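Ceg4 (Legionella pneumophila subsp. pneumophila, PDB 6AOK) is a Legionella effector, a HAD-like phosphotyrosine phosphatase that attenuates activation of eukaryotic MAPK pathways, represented here by its magnesium-binding phosphatase part. Local coordinates at residues 183-186 with 187-190. Sequence-based numbering, arbitrary orientation. Where two conformers were deposited one is given.
Sequences GYNE and EEIR
The carbonyl O of N185 takes two backbone donors from the residues that follow it. E188 N donates to it at 2.7 Å in a bent bond. I189 N also reaches N185 O, but that bond is weak. The same I189 N makes a sounder bond to E186 O at 3.1 Å. The E188 side chain turns back to N185 as well. Its OE1 accepts N185 N at 2.9 Å in a nearly straight bond of 170°. The donor lies almost in line with the C-O bond of the carboxylate. E188 chi1 of -76° sets CG beside the backbone N, and the extended chain then carries OE1 back to N185. N185 and E188 are thus tied twice, once backbone to backbone and once through the E188 carboxylate. Residues 185-188 form a type I beta turn, and 186-189 form a second one that overlaps it. The carboxylate on N185 N resembles half of a capping box, but no helix follows. The turns lead from the loop after helix 169-180 into strand 189-192, an edge strand of the parallel sheet of this HAD-like domain. At the start of that strand I189 touches L176 and V179 of helix 169-180, while E188 and R190 bond through their backbones to V162 on the adjoining strand 161-165. I189 CG1 packs against Y184 CB at 4.1 Å, and I189 CD1 lies 3.7 Å from Y184 O. E188 OE1 approaches the Y184 ring obliquely, 3.9 Å from CD1, and the carboxylate and ring planes stand 65° apart. Y184 is buried, with OH bonded to A159 N and R158 in cation-pi contact. R190 bends its chain back and NH1 makes a weak bond of 3.1 Å to E187 O, an oxygen that R161 also grips.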
loop_
_atom_site.group_PDB
_atom_site.type_symbol
_atom_site.label_atom_id
_atom_site.label_comp_id
_atom_site.label_asym_id
_atom_site.label_seq_id
_atom_site.Cartn_x
_atom_site.Cartn_y
_atom_site.Cartn_z
ATOM N N GLY A 183 14.880 -7.956 15.115
ATOM C CA GLY A 183 16.243 -7.497 15.256
ATOM C C GLY A 183 16.544 -6.119 14.711
ATOM O O GLY A 183 17.670 -5.675 14.819
ATOM N N TYR A 184 15.581 -5.411 14.153
ATOM C CA TYR A 184 15.847 -4.070 13.658
ATOM C C TYR A 184 15.793 -3.063 14.797
ATOM O O TYR A 184 14.943 -3.162 15.682
ATOM C CB TYR A 184 14.800 -3.705 12.595
ATOM C CG TYR A 184 14.965 -4.555 11.325
ATOM C CD1 TYR A 184 15.907 -4.218 10.376
ATOM C CD2 TYR A 184 14.199 -5.703 11.121
ATOM C CE1 TYR A 184 16.078 -4.975 9.245
ATOM C CE2 TYR A 184 14.371 -6.471 9.983
ATOM C CZ TYR A 184 15.324 -6.093 9.055
ATOM O OH TYR A 184 15.543 -6.846 7.925
ATOM N N ASN A 185 16.695 -2.083 14.745
ATOM C CA ASN A 185 16.832 -1.045 15.756
ATOM C C ASN A 185 16.484 0.319 15.173
ATOM O O ASN A 185 16.272 0.477 13.962
ATOM C CB ASN A 185 18.248 -1.036 16.341
ATOM C CG ASN A 185 19.321 -1.048 15.284
ATOM O OD1 ASN A 185 19.169 -0.447 14.214
ATOM N ND2 ASN A 185 20.424 -1.716 15.578
ATOM N N GLU A 186 16.462 1.318 16.066
ATOM C CA GLU A 186 15.785 2.578 15.778
ATOM C C GLU A 186 16.292 3.249 14.514
ATOM O O GLU A 186 15.499 3.763 13.739
ATOM C CB GLU A 186 15.933 3.509 16.971
ATOM C CG GLU A 186 15.314 4.836 16.762
ATOM C CD GLU A 186 15.805 5.824 17.783
ATOM O OE1 GLU A 186 17.009 5.727 18.221
ATOM O OE2 GLU A 186 14.965 6.691 18.108
ATOM N N GLU A 187 17.597 3.247 14.278
ATOM C CA GLU A 187 18.130 3.890 13.104
ATOM C C GLU A 187 17.845 3.133 11.835
ATOM O O GLU A 187 18.018 3.615 10.782
ATOM C CB GLU A 187 19.635 4.177 13.196
ATOM C CG GLU A 187 20.599 3.045 12.893
ATOM C CD GLU A 187 21.223 2.469 14.155
ATOM O OE1 GLU A 187 22.365 1.976 14.107
ATOM O OE2 GLU A 187 20.595 2.524 15.228
ATOM N N GLU A 188 17.453 1.870 11.953
ATOM C CA GLU A 188 17.038 1.122 10.784
ATOM C C GLU A 188 15.567 1.307 10.486
ATOM O O GLU A 188 15.140 1.044 9.362
ATOM C CB GLU A 188 17.338 -0.358 10.976
ATOM C CG GLU A 188 18.799 -0.679 10.797
ATOM C CD GLU A 188 19.197 -1.962 11.489
ATOM O OE1 GLU A 188 18.571 -2.324 12.523
ATOM O OE2 GLU A 188 20.167 -2.599 11.017
ATOM N N ILE A 189 14.801 1.802 11.445
ATOM C CA ILE A 189 13.345 1.908 11.319
ATOM C C ILE A 189 12.955 3.357 11.051
ATOM O O ILE A 189 13.379 4.263 11.775
ATOM C CB ILE A 189 12.651 1.408 12.589
ATOM C CG1 ILE A 189 13.003 -0.056 12.854
ATOM C CG2 ILE A 189 11.129 1.620 12.499
ATOM C CD1 ILE A 189 12.721 -0.536 14.261
ATOM N N ARG A 190 12.116 3.570 10.043
ATOM C CA ARG A 190 11.514 4.868 9.773
ATOM C C ARG A 190 10.014 4.648 9.932
ATOM O O ARG A 190 9.371 4.110 9.017
ATOM C CB ARG A 190 11.843 5.357 8.360
ATOM C CG ARG A 190 13.349 5.567 8.067
ATOM C CD ARG A 190 13.864 6.841 8.689
ATOM N NE ARG A 190 15.208 7.176 8.210
ATOM C CZ ARG A 190 16.343 6.750 8.775
ATOM N NH1 ARG A 190 16.298 5.965 9.861
ATOM N NH2 ARG A 190 17.528 7.124 8.269
#